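Side-chain contacts in methylmalonyl-CoA carboxyltransferase 5S subunit (Propionibacterium freudenreichii subsp. shermanii, PDB 1RQB), which transfers a carboxyl group from the biotin of the 1.3S subunit to pyruvate, forming oxaloacetate, in a cobalt-dependent step of the transcarboxylase complex: residues A[178-181]-A[182-185]; A[343-346]-A[347-351]; A[387-391]-A[392-396]. All blocks are in the same frame, centred on the assembly; numbering follows the deposited sequence.

How the contacts relate
All three contacts are local, each made within one helix or at its end, and all lie away from the cobalt site. Contact 1 sits on helix 174-186 of the TIM barrel; contacts 2 and 3 belong to the conserved carboxylase domain, where both lean on helix 362-376, their centres about 17 Å apart. All are partly buried: contact 3 has no exposed residue among those that touch, contact 1 has one (Lys179) and contact 2 has two (Ala344, Arg348). Contact 1 is regular helix backbone bonding with van der Waals side-chain contacts, contact 2 adds a salt bridge to a proline-kinked helix, and contact 3 ends a helix with glycine and two tyrosines.

Contact 1: A[178-181]-A[182-185]; sequences VKLA and GQLL
Gln183 holds its CG anti to its own carbonyl carbon (chi1 -64°), which sets Gln183 CG 3.4 Å from Lys179 O, and runs on extended, so that its amide lies back along the preceding turn; in Lys179 it is the backbone N that CG faces away from (chi1 170°), and the chain is straight up to a bend at the last torsion. The two side chains meet one turn apart on helix 174-186, the helix of a beta-alpha-beta unit of the TIM barrel, between strands 159-163 and 191-193. They cross at a slant. Lys179 NZ and Gln183 NE2, two donors, lie 4.0 Å apart, so the contact is one between the chains, without polar pairing. The exposed Lys179 suits the outer side of the helix, and its CG and CE pass the glutamine amide, Lys179 CG 4.1 Å from Gln183 OE1. On its other flank the amide rests against leucine: Gln183 OE1 lies 3.5 Å from Leu180 CD2, a van der Waals approach to a methyl.

The backbone is an uninterrupted run of i to i+4 bonds, Gly182 N to Val178 O at 3.2 Å and Gln183 N to Lys179 O at 3.1 Å among them. Gly182 is buried and helical in conformation. Ala181 is small enough for a place against Tyr217 of helix 203-217, which also touches Leu185 and whose hydroxyl is hydrogen-bonded to Val178 O. Leu184 packs on Met146 and Met150 of helix 144-155, and on Ile164. Both Leu184 and Leu185 bend back over the turn before them. Leu184 CG comes to 3.4 Å from Leu180 O, and Leu185 CG lies 3.3 Å from Ala181 O.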
loop_
_atom_site.group_PDB
_atom_site.type_symbol
_atom_site.label_atom_id
_atom_site.label_comp_id
_atom_site.label_asym_id
_atom_site.label_seq_id
_atom_site.Cartn_x
_atom_site.Cartn_y
_atom_site.Cartn_z
ATOM N N VAL A 178 24.659 15.219 3.314
ATOM C CA VAL A 178 25.994 14.735 2.934
ATOM C C VAL A 178 26.993 15.103 4.034
ATOM O O VAL A 178 27.898 14.332 4.353
ATOM C CB VAL A 178 26.447 15.359 1.583
ATOM C CG1 VAL A 178 27.908 15.042 1.306
ATOM C CG2 VAL A 178 25.589 14.816 0.452
ATOM N N LYS A 179 26.818 16.289 4.614
ATOM C CA LYS A 179 27.692 16.757 5.700
ATOM C C LYS A 179 27.519 15.854 6.922
ATOM O O LYS A 179 28.496 15.446 7.549
ATOM C CB LYS A 179 27.344 18.205 6.080
ATOM C CG LYS A 179 28.040 18.707 7.355
ATOM C CD LYS A 179 27.557 20.105 7.731
ATOM C CE LYS A 179 28.084 20.538 9.091
ATOM N NZ LYS A 179 29.566 20.479 9.192
ATOM N N LEU A 180 26.267 15.555 7.264
ATOM C CA LEU A 180 25.967 14.704 8.425
ATOM C C LEU A 180 26.564 13.311 8.221
ATOM O O LEU A 180 27.143 12.734 9.139
ATOM C CB LEU A 180 24.452 14.586 8.638
ATOM C CG LEU A 180 23.870 15.247 9.885
ATOM C CD1 LEU A 180 22.386 14.901 9.978
ATOM C CD2 LEU A 180 24.611 14.751 11.131
ATOM N N ALA A 181 26.408 12.764 7.019
ATOM C CA ALA A 181 26.972 11.436 6.732
ATOM C C ALA A 181 28.476 11.449 7.018
ATOM O O ALA A 181 29.022 10.499 7.574
ATOM C CB ALA A 181 26.721 11.062 5.274
ATOM N N GLY A 182 29.142 12.533 6.626
ATOM C CA GLY A 182 30.581 12.642 6.841
ATOM C C GLY A 182 30.945 12.654 8.315
ATOM O O GLY A 182 31.931 12.043 8.727
ATOM N N GLN A 183 30.152 13.358 9.114
ATOM C CA GLN A 183 30.402 13.422 10.561
ATOM C C GLN A 183 30.202 12.038 11.182
ATOM O O GLN A 183 30.924 11.652 12.099
ATOM C CB GLN A 183 29.468 14.431 11.222
ATOM C CG GLN A 183 29.697 15.858 10.749
ATOM C CD GLN A 183 28.642 16.812 11.252
ATOM O OE1 GLN A 183 27.464 16.690 10.919
ATOM N NE2 GLN A 183 29.059 17.775 12.057
ATOM N N LEU A 184 29.234 11.282 10.674
ATOM C CA LEU A 184 28.987 9.941 11.226
ATOM C C LEU A 184 30.141 9.005 10.857
ATOM O O LEU A 184 30.601 8.216 11.681
ATOM C CB LEU A 184 27.662 9.391 10.701
ATOM C CG LEU A 184 26.447 10.170 11.207
ATOM C CD1 LEU A 184 25.180 9.673 10.516
ATOM C CD2 LEU A 184 26.340 10.001 12.718
ATOM N N LEU A 185 30.606 9.079 9.615
ATOM C CA LEU A 185 31.725 8.223 9.195
ATOM C C LEU A 185 32.973 8.581 10.004
ATOM O O LEU A 185 33.790 7.716 10.317
ATOM C CB LEU A 185 32.024 8.418 7.712
ATOM C CG LEU A 185 30.978 7.925 6.721
ATOM C CD1 LEU A 185 31.299 8.491 5.344
ATOM C CD2 LEU A 185 30.951 6.390 6.701
#

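Contact 2: A[343-346]-A[347-351]; sequences MAEV and PRVRK
Arg348 grips Glu345 side-on, with NE and NH2 both bonded to the one oxygen OE1. Arg348 NH2 lies 3.1 Å from Glu345 OE1, and Arg348 NE lies 3.3 Å from the same Glu345 OE1. The oxygen lies close to the guanidinium plane, but both nitrogens reach it from one face of the carboxylate, and the two planes are 55° apart. Ala344 O lies over one guanidinium face, 3.3 Å from Arg348 CZ.

Glu345 reaches this point with CG anti to the backbone N (chi1 -177°) and a bend at chi2; Arg348 folds at chi3 to meet it. The other carboxylate oxygen, OE2, accepts from Asn373 of helix 362-376. In the backbone, Val349 N bonds Glu345 O at 2.9 Å and Arg350 N bonds Val346 O at 2.8 Å. Pro347, lacking an N-H, kinks helix 339-352: Met343 O, one turn back, faces its ring instead, 3.0 Å from Pro347 CD. Val346 and Val349 give the buried side its branched apolar surface against Ala370 and Val366, while Arg350 extends away to bond Pro356 O, Gln317 and Ile168 O.

With the positive guanidinium on OE1 and the Asn373 amide donating to OE2, the buried Glu345 carboxylate is probably kept ionised.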
loop_
_atom_site.group_PDB
_atom_site.type_symbol
_atom_site.label_atom_id
_atom_site.label_comp_id
_atom_site.label_asym_id
_atom_site.label_seq_id
_atom_site.Cartn_x
_atom_site.Cartn_y
_atom_site.Cartn_z
HETATM N N MSE A 343 -2.622 24.048 14.180
HETATM C CA MSE A 343 -1.855 23.513 13.047
HETATM C C MSE A 343 -1.007 24.612 12.404
HETATM O O MSE A 343 0.074 24.342 11.883
HETATM C CB MSE A 343 -2.790 22.895 12.009
HETATM C CG MSE A 343 -3.557 21.705 12.540
HETATM SE SE MSE A 343 -4.534 20.783 11.175
HETATM C CE MSE A 343 -6.275 21.585 11.444
ATOM N N ALA A 344 -1.488 25.845 12.434
ATOM C CA ALA A 344 -0.722 26.954 11.847
ATOM C C ALA A 344 0.390 27.366 12.813
ATOM O O ALA A 344 1.361 28.014 12.424
ATOM C CB ALA A 344 -1.641 28.135 11.574
ATOM N N GLU A 345 0.247 26.960 14.071
ATOM C CA GLU A 345 1.210 27.305 15.127
ATOM C C GLU A 345 2.386 26.325 15.142
ATOM O O GLU A 345 3.511 26.711 15.456
ATOM C CB GLU A 345 0.498 27.300 16.490
ATOM C CG GLU A 345 1.357 27.711 17.680
ATOM C CD GLU A 345 1.848 29.147 17.585
ATOM O OE1 GLU A 345 1.062 30.014 17.145
ATOM O OE2 GLU A 345 3.014 29.413 17.962
ATOM N N VAL A 346 2.135 25.061 14.804
ATOM C CA VAL A 346 3.192 24.039 14.805
ATOM C C VAL A 346 4.413 24.529 14.022
ATOM O O VAL A 346 5.533 24.517 14.529
ATOM C CB VAL A 346 2.693 22.700 14.210
ATOM C CG1 VAL A 346 3.879 21.804 13.871
ATOM C CG2 VAL A 346 1.781 21.997 15.207
ATOM N N PRO A 347 4.218 24.958 12.765
ATOM C CA PRO A 347 5.370 25.437 11.995
ATOM C C PRO A 347 6.158 26.538 12.712
ATOM O O PRO A 347 7.386 26.574 12.654
ATOM C CB PRO A 347 4.732 25.938 10.705
ATOM C CG PRO A 347 3.613 24.959 10.512
ATOM C CD PRO A 347 3.025 24.842 11.906
ATOM N N ARG A 348 5.445 27.438 13.387
ATOM C CA ARG A 348 6.112 28.543 14.090
ATOM C C ARG A 348 6.929 28.015 15.271
ATOM O O ARG A 348 8.073 28.424 15.465
ATOM C CB ARG A 348 5.088 29.603 14.531
ATOM C CG ARG A 348 4.501 30.379 13.339
ATOM C CD ARG A 348 3.544 31.512 13.747
ATOM N NE ARG A 348 2.290 31.028 14.311
ATOM C CZ ARG A 348 1.121 31.077 13.676
ATOM N NH1 ARG A 348 1.046 31.593 12.453
ATOM N NH2 ARG A 348 0.025 30.608 14.260
ATOM N N VAL A 349 6.355 27.102 16.044
ATOM C CA VAL A 349 7.057 26.510 17.193
ATOM C C VAL A 349 8.266 25.715 16.696
ATOM O O VAL A 349 9.367 25.822 17.235
ATOM C CB VAL A 349 6.138 25.542 17.969
ATOM C CG1 VAL A 349 6.914 24.878 19.100
ATOM C CG2 VAL A 349 4.932 26.290 18.518
ATOM N N ARG A 350 8.051 24.907 15.661
ATOM C CA ARG A 350 9.142 24.088 15.114
ATOM C C ARG A 350 10.319 24.985 14.724
ATOM O O ARG A 350 11.470 24.691 15.040
ATOM C CB ARG A 350 8.680 23.300 13.886
ATOM C CG ARG A 350 9.781 22.397 13.354
ATOM C CD ARG A 350 9.379 21.606 12.124
ATOM N NE ARG A 350 10.473 20.713 11.750
ATOM C CZ ARG A 350 10.632 20.173 10.546
ATOM N NH1 ARG A 350 9.766 20.431 9.577
ATOM N NH2 ARG A 350 11.674 19.383 10.312
ATOM N N LYS A 351 10.013 26.072 14.027
ATOM C CA LYS A 351 11.043 27.022 13.582
ATOM C C LYS A 351 11.789 27.588 14.793
ATOM O O LYS A 351 13.014 27.683 14.791
ATOM C CB LYS A 351 10.398 28.172 12.796
ATOM C CG LYS A 351 11.358 29.288 12.414
ATOM C CD LYS A 351 10.627 30.384 11.641
ATOM C CE LYS A 351 11.542 31.566 11.332
ATOM N NZ LYS A 351 12.777 31.144 10.620
#

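Contact 3: A[387-391]-A[392-396]; sequences ADIML and GYYGA
Tyr393 turns a ring edge to Leu391 while Tyr394 sets its ring against Ile389, so that two consecutive tyrosines meet different residues where helix 384-390 ends. Leu391 CB lies near the plane of the Tyr393 ring, 3.6 Å from Tyr393 CD1. Asp388 comes to the same tyrosine at a slant, its carboxylate inclined 36° to the ring and Asp388 OD2 4.0 Å from Tyr393 CB. That oxygen's main partner is Lys415, which forms a salt bridge with it and a cation-pi contact with the Tyr393 ring; the phenol OH is hydrogen-bonded to Lys416 O.

The Tyr394 ring, its CG held anti to the carbonyl carbon (chi1 -76°), swings back along the helix to meet Ile389 and Asp388. Ile389 CG1 lies 3.3 Å from Tyr394 CD1, and Asp388 CB 3.9 Å from Tyr394 CE2, both obliquely to the ring. Ile389 and Tyr394 both pack on Ile365 of helix 362-376, so the apolar contact continues onto that helix.

What lets both rings fold back is the backbone between them and the helix. Gly392 has a positive phi of 85°, where a side chain would strike the carbonyl oxygen of Leu391; glycine avoids that clash. Gly395 likewise has positive phi, and its N bonds Gly392 O to close a type I beta turn. Tyr393 N bonds Asp388 O at 2.8 Å, an i+5 to i bond, and encloses the i+3 to i bond of Gly392 N to Ile389 O at 3.1 Å. With Gly392 as the first residue to leave helical conformation, this pair of bonds defines the Schellman motif.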
loop_
_atom_site.group_PDB
_atom_site.type_symbol
_atom_site.label_atom_id
_atom_site.label_comp_id
_atom_site.label_asym_id
_atom_site.label_seq_id
_atom_site.Cartn_x
_atom_site.Cartn_y
_atom_site.Cartn_z
ATOM N N ALA A 387 11.089 23.846 27.257
ATOM C CA ALA A 387 12.094 24.755 27.829
ATOM C C ALA A 387 13.482 24.129 27.684
ATOM O O ALA A 387 14.449 24.816 27.358
ATOM C CB ALA A 387 11.792 25.011 29.298
ATOM N N ASP A 388 13.575 22.824 27.921
ATOM C CA ASP A 388 14.861 22.114 27.836
ATOM C C ASP A 388 15.389 22.127 26.401
ATOM O O ASP A 388 16.587 22.303 26.182
ATOM C CB ASP A 388 14.712 20.670 28.334
ATOM C CG ASP A 388 14.966 20.535 29.832
ATOM O OD1 ASP A 388 14.676 19.457 30.392
ATOM O OD2 ASP A 388 15.465 21.500 30.448
ATOM N N ILE A 389 14.507 21.925 25.423
ATOM C CA ILE A 389 14.938 21.954 24.018
ATOM C C ILE A 389 15.489 23.344 23.689
ATOM O O ILE A 389 16.579 23.479 23.135
ATOM C CB ILE A 389 13.773 21.669 23.041
ATOM C CG1 ILE A 389 13.287 20.228 23.202
ATOM C CG2 ILE A 389 14.232 21.905 21.610
ATOM C CD1 ILE A 389 12.189 19.831 22.230
HETATM N N MSE A 390 14.735 24.379 24.051
HETATM C CA MSE A 390 15.135 25.763 23.757
HETATM C C MSE A 390 16.453 26.118 24.450
HETATM O O MSE A 390 17.232 26.910 23.923
HETATM C CB MSE A 390 14.052 26.751 24.203
HETATM C CG MSE A 390 12.727 26.625 23.467
HETATM SE SE MSE A 390 12.933 26.914 21.554
HETATM C CE MSE A 390 14.096 28.463 21.593
ATOM N N LEU A 391 16.718 25.532 25.611
ATOM C CA LEU A 391 17.941 25.870 26.355
ATOM C C LEU A 391 19.109 24.949 25.997
ATOM O O LEU A 391 20.195 25.077 26.562
ATOM C CB LEU A 391 17.662 25.827 27.862
ATOM C CG LEU A 391 16.590 26.841 28.275
ATOM C CD1 LEU A 391 16.119 26.574 29.696
ATOM C CD2 LEU A 391 17.145 28.243 28.130
ATOM N N GLY A 392 18.899 24.021 25.066
ATOM C CA GLY A 392 19.980 23.135 24.654
ATOM C C GLY A 392 20.237 21.881 25.474
ATOM O O GLY A 392 21.248 21.209 25.278
ATOM N N TYR A 393 19.317 21.519 26.358
ATOM C CA TYR A 393 19.556 20.332 27.190
ATOM C C TYR A 393 19.282 19.041 26.416
ATOM O O TYR A 393 19.484 17.946 26.935
ATOM C CB TYR A 393 18.754 20.416 28.487
ATOM C CG TYR A 393 19.366 21.434 29.426
ATOM C CD1 TYR A 393 19.142 22.797 29.240
ATOM C CD2 TYR A 393 20.247 21.043 30.437
ATOM C CE1 TYR A 393 19.781 23.754 30.033
ATOM C CE2 TYR A 393 20.895 21.994 31.238
ATOM C CZ TYR A 393 20.657 23.348 31.026
ATOM O OH TYR A 393 21.298 24.305 31.786
ATOM N N TYR A 394 18.841 19.157 25.170
ATOM C CA TYR A 394 18.629 17.952 24.355
ATOM C C TYR A 394 19.686 17.920 23.249
ATOM O O TYR A 394 19.735 16.991 22.444
ATOM C CB TYR A 394 17.239 17.938 23.722
ATOM C CG TYR A 394 16.118 17.588 24.677
ATOM C CD1 TYR A 394 14.809 17.453 24.218
ATOM C CD2 TYR A 394 16.359 17.400 26.039
ATOM C CE1 TYR A 394 13.766 17.145 25.090
ATOM C CE2 TYR A 394 15.324 17.092 26.920
ATOM C CZ TYR A 394 14.033 16.969 26.438
ATOM O OH TYR A 394 13.007 16.684 27.301
ATOM N N GLY A 395 20.532 18.944 23.224
ATOM C CA GLY A 395 21.565 19.018 22.208
ATOM C C GLY A 395 21.344 20.188 21.267
ATOM O O GLY A 395 20.526 21.065 21.539
ATOM N N ALA A 396 22.065 20.202 20.152
ATOM C CA ALA A 396 21.943 21.296 19.178
ATOM C C ALA A 396 20.817 20.999 18.185
ATOM O O ALA A 396 20.505 19.842 17.907
ATOM C CB ALA A 396 23.260 21.474 18.424
#